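Side-chain contacts in McyG protein (Microcystis aeruginosa PCC 7806, PDB 4R0M), which probably activates phenylalanine or a related substrate as its adenylate for loading onto a carrier domain during microcystin synthesis: residues 85-90 / 95-100; 198-203 / 237-242. All blocks are in the same frame, centred on the assembly; numbering follows the deposited sequence.

Contact 1: 85-90 / 95-100; sequences PALWAC and IIPVPL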
# COMPACT_ATOMS: atom_id res chain seq x y z
N PRO A 85 7.08 18.27 0.54
CA PRO A 85 6.83 19.71 0.60
C PRO A 85 5.67 20.18 -0.28
O PRO A 85 4.92 21.07 0.12
CB PRO A 85 8.16 20.31 0.15
CG PRO A 85 9.17 19.30 0.55
CD PRO A 85 8.50 17.99 0.25
N ALA A 86 5.53 19.59 -1.47
CA ALA A 86 4.43 19.92 -2.38
C ALA A 86 3.07 19.46 -1.86
O ALA A 86 2.06 20.14 -2.05
CB ALA A 86 4.68 19.35 -3.76
N LEU A 87 3.06 18.30 -1.20
CA LEU A 87 1.84 17.75 -0.59
C LEU A 87 1.35 18.66 0.54
O LEU A 87 0.15 18.97 0.62
CB LEU A 87 2.09 16.33 -0.07
CG LEU A 87 0.92 15.59 0.58
CD1 LEU A 87 0.03 14.94 -0.46
CD2 LEU A 87 1.43 14.55 1.57
N TRP A 88 2.28 19.07 1.40
CA TRP A 88 1.98 19.97 2.51
C TRP A 88 1.66 21.36 2.05
O TRP A 88 0.85 22.04 2.68
CB TRP A 88 3.11 19.97 3.53
CG TRP A 88 3.05 18.78 4.45
CD1 TRP A 88 3.83 17.63 4.41
CD2 TRP A 88 2.11 18.57 5.56
NE1 TRP A 88 3.46 16.76 5.41
CE2 TRP A 88 2.44 17.26 6.13
CE3 TRP A 88 1.08 19.32 6.13
CZ2 TRP A 88 1.75 16.74 7.22
CZ3 TRP A 88 0.39 18.78 7.22
CH2 TRP A 88 0.72 17.52 7.75
N ALA A 89 2.26 21.79 0.95
CA ALA A 89 1.90 23.06 0.32
C ALA A 89 0.40 23.09 0.01
O ALA A 89 -0.28 24.07 0.35
CB ALA A 89 2.71 23.28 -0.95
N CYS A 90 -0.09 22.02 -0.61
CA CYS A 90 -1.50 21.86 -0.93
C CYS A 90 -2.36 21.83 0.32
O CYS A 90 -3.42 22.47 0.37
CB CYS A 90 -1.72 20.59 -1.76
SG CYS A 90 -0.96 20.62 -3.41
N ILE A 95 -5.78 23.44 -1.08
CA ILE A 95 -5.77 22.82 -2.40
C ILE A 95 -5.70 21.31 -2.17
O ILE A 95 -4.92 20.85 -1.35
CB ILE A 95 -4.57 23.30 -3.24
CG1 ILE A 95 -4.65 24.81 -3.49
CG2 ILE A 95 -4.50 22.55 -4.57
CD1 ILE A 95 -3.32 25.45 -3.85
N ILE A 96 -6.52 20.56 -2.89
CA ILE A 96 -6.57 19.11 -2.72
C ILE A 96 -5.53 18.41 -3.60
O ILE A 96 -5.66 18.41 -4.83
CB ILE A 96 -7.99 18.55 -2.97
CG1 ILE A 96 -9.00 19.19 -2.01
CG2 ILE A 96 -8.01 17.03 -2.82
CD1 ILE A 96 -10.43 19.16 -2.50
N PRO A 97 -4.49 17.82 -2.98
CA PRO A 97 -3.51 17.07 -3.76
C PRO A 97 -4.07 15.71 -4.17
O PRO A 97 -4.80 15.08 -3.40
CB PRO A 97 -2.35 16.89 -2.78
CG PRO A 97 -2.99 16.90 -1.43
CD PRO A 97 -4.22 17.75 -1.53
N VAL A 98 -3.74 15.28 -5.39
CA VAL A 98 -4.18 13.99 -5.90
C VAL A 98 -2.94 13.19 -6.31
O VAL A 98 -2.53 13.22 -7.47
CB VAL A 98 -5.18 14.13 -7.07
CG1 VAL A 98 -5.75 12.77 -7.46
CG2 VAL A 98 -6.32 15.07 -6.69
N PRO A 99 -2.32 12.50 -5.33
CA PRO A 99 -1.10 11.76 -5.61
C PRO A 99 -1.39 10.50 -6.40
O PRO A 99 -2.29 9.73 -6.05
CB PRO A 99 -0.57 11.40 -4.21
CG PRO A 99 -1.41 12.17 -3.24
CD PRO A 99 -2.72 12.37 -3.93
N LEU A 100 -0.65 10.30 -7.49
CA LEU A 100 -0.78 9.10 -8.29
C LEU A 100 0.58 8.45 -8.50
O LEU A 100 1.61 9.13 -8.45
CB LEU A 100 -1.46 9.41 -9.63
CG LEU A 100 -2.93 9.86 -9.60
CD1 LEU A 100 -3.35 10.42 -10.95
CD2 LEU A 100 -3.87 8.75 -9.16
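Leu87 packs on Pro97 and Pro99, and Cys90 on Ile95 and Pro97, where the chain turns back from helix 80-93 into the strand that follows it; the short axes approach to 7.7 Å and run at 146° to one another. The polar part is a single backbone bond at the turn, in which Ile95 N donates to Cys90 O over 2.9 Å. It is distinctly bent, with an angle of 132° at the hydrogen, and ties the start of the second segment to the last turn of the helix.

The side chains pack through apolar contacts. With CG anti to the backbone N (chi1 -179°), Leu87 reaches the strand through CD1, 3.7 Å from Pro97 CG and 4.2 Å from Pro99 CG; its side chain crosses the Pro97 ring at roughly a right angle. Cys90 presents CB to CB, CG and CD of Pro97 at nearly equal range, the nearest being Pro97 CD at 3.8 Å, while Cys90 SG touches both Pro97 CB (4.0 Å) and Ile95 CG2 (4.2 Å).

Strand 72-76 completes the setting, with Val73 touching Cys90 and Leu75 touching Pro97. The alternation of inward Ile95, Pro97 and Pro99 with outward neighbours illustrates how the helix of a beta-alpha-beta crossover packs on its parallel strands.

Contact 2: 198-203 / 237-242; sequences NILSMT and AVDLAC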
# COMPACT_ATOMS: atom_id res chain seq x y z
N ASN A 198 -11.03 12.81 9.01
CA ASN A 198 -10.75 11.41 8.69
C ASN A 198 -9.33 11.02 9.09
O ASN A 198 -9.11 10.08 9.84
CB ASN A 198 -10.94 11.12 7.19
CG ASN A 198 -12.40 11.05 6.77
OD1 ASN A 198 -12.74 11.43 5.64
ND2 ASN A 198 -13.26 10.55 7.65
N ILE A 199 -8.36 11.78 8.57
CA ILE A 199 -6.94 11.50 8.74
C ILE A 199 -6.51 11.61 10.21
O ILE A 199 -5.87 10.70 10.75
CB ILE A 199 -6.08 12.42 7.84
CG1 ILE A 199 -6.37 12.13 6.36
CG2 ILE A 199 -4.59 12.24 8.13
CD1 ILE A 199 -6.02 13.26 5.41
N LEU A 200 -6.88 12.72 10.85
CA LEU A 200 -6.46 12.99 12.23
C LEU A 200 -7.17 12.13 13.26
O LEU A 200 -6.66 11.94 14.37
CB LEU A 200 -6.56 14.48 12.55
CG LEU A 200 -5.64 15.34 11.68
CD1 LEU A 200 -5.85 16.83 11.94
CD2 LEU A 200 -4.17 14.96 11.87
N SER A 201 -8.32 11.59 12.89
CA SER A 201 -9.03 10.61 13.71
C SER A 201 -8.35 9.23 13.67
O SER A 201 -8.43 8.46 14.63
CB SER A 201 -10.49 10.51 13.30
OG SER A 201 -11.18 11.73 13.55
N MSE A 202 -7.64 8.92 12.60
CA MSE A 202 -6.86 7.72 12.52
C MSE A 202 -5.64 7.93 13.32
O MSE A 202 -5.27 7.08 14.09
CB MSE A 202 -6.57 7.40 11.05
CG MSE A 202 -5.65 6.22 10.80
SE MSE A 202 -3.76 6.57 11.03
CE MSE A 202 -3.04 4.82 11.09
N THR A 203 -5.01 9.06 13.14
CA THR A 203 -3.76 9.39 13.83
C THR A 203 -3.93 9.28 15.33
O THR A 203 -3.17 8.57 15.99
CB THR A 203 -3.29 10.83 13.51
OG1 THR A 203 -4.29 11.77 13.89
CG2 THR A 203 -3.05 10.98 12.05
N ALA A 237 3.54 11.09 11.93
CA ALA A 237 4.82 11.54 12.47
C ALA A 237 4.82 13.05 12.73
O ALA A 237 5.40 13.51 13.71
CB ALA A 237 5.95 11.16 11.53
N VAL A 238 4.15 13.79 11.85
CA VAL A 238 3.98 15.24 12.02
C VAL A 238 3.09 15.52 13.24
O VAL A 238 3.42 16.38 14.06
CB VAL A 238 3.40 15.90 10.76
CG1 VAL A 238 3.27 17.40 10.93
CG2 VAL A 238 4.27 15.59 9.55
N ASP A 239 2.00 14.77 13.36
CA ASP A 239 1.08 14.87 14.49
C ASP A 239 1.79 14.61 15.82
O ASP A 239 1.53 15.29 16.81
CB ASP A 239 -0.09 13.89 14.31
CG ASP A 239 -1.28 14.21 15.22
OD1 ASP A 239 -1.43 15.37 15.64
OD2 ASP A 239 -2.07 13.28 15.50
N LEU A 240 2.69 13.63 15.82
CA LEU A 240 3.51 13.31 16.98
C LEU A 240 4.68 14.27 17.15
O LEU A 240 5.25 14.38 18.23
CB LEU A 240 4.04 11.88 16.87
CG LEU A 240 3.09 10.71 17.12
CD1 LEU A 240 3.69 9.43 16.55
CD2 LEU A 240 2.79 10.54 18.61
N ALA A 241 5.02 14.97 16.06
CA ALA A 241 6.23 15.80 15.98
C ALA A 241 7.51 14.98 16.17
O ALA A 241 8.52 15.47 16.69
CB ALA A 241 6.17 16.96 16.98
N CYS A 242 7.46 13.72 15.73
CA CYS A 242 8.60 12.81 15.86
C CYS A 242 9.42 12.79 14.57
O CYS A 242 8.99 13.32 13.54
CB CYS A 242 8.13 11.40 16.23
SG CYS A 242 7.36 10.47 14.88
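Thr203 and Asp239 have the nearest CA atoms across segments 198-203 and 237-242, 7.3 Å apart, close to where helix 227-240 ends in a Schellman motif: Cys242 N bonds to Ala237 O, Ala241 N bonds to Val238 O, and Ala241 takes positive phi.

The side chains meet by one polar approach. Asp239 is extended about its first torsion (chi1 -163°), CG opposite the main-chain N, and reaches across so that OD2 comes 3.1 Å from Thr203 OG1 and 3.4 Å from Thr203 CB. On the other helix, Thr203 sets OG1 between its backbone N and carbonyl carbon (chi1 59°). This turns the hydroxyl back to Leu200 O of its own helix, although the modelled separation of Thr203 OG1 and Leu200 O is too short to be trusted in detail. Leu200 CD2 only brushes the carboxylate, 4.5 Å from Asp239 CG. Val22 of helix 19-27 touches both Leu200 and Asp239, so a third helix flanks the pair.

With only 92 Å² buried, this is an example of slight, polar helix-to-helix contact. A carboxylate near a helix C-terminus sits in a field that would probably disfavour its negative charge somewhat; Asp239 is partly exposed, so solvent may moderate that effect. The hydroxyl-carboxylate approach is close but not established as a hydrogen bond.

Contacts 1 and 2 have centres about 17 Å apart, yet helix 227-240, whose end forms one side of contact 2, also touches contact 1 through Ile230, which meets Leu87 and Pro99. This illustrates how one long helix can connect two distant packing contacts. Its Ile235 lies against both Trp88 and Ile199. The two contacts meet directly where Trp88 CZ2 packs on Val238 CG2 at 3.6 Å, from the face of helix 80-93 turned away from strand 96-99. The side chain of Pro99 in contact 1 is about 12 Å from the bound phenylalanyl-adenylate (FA5), and the side chain of Thr203 in contact 2 is about 12 Å from FA5. Both are packing contacts at some distance from the bound adenylate, within the AMP-binding region of the chain.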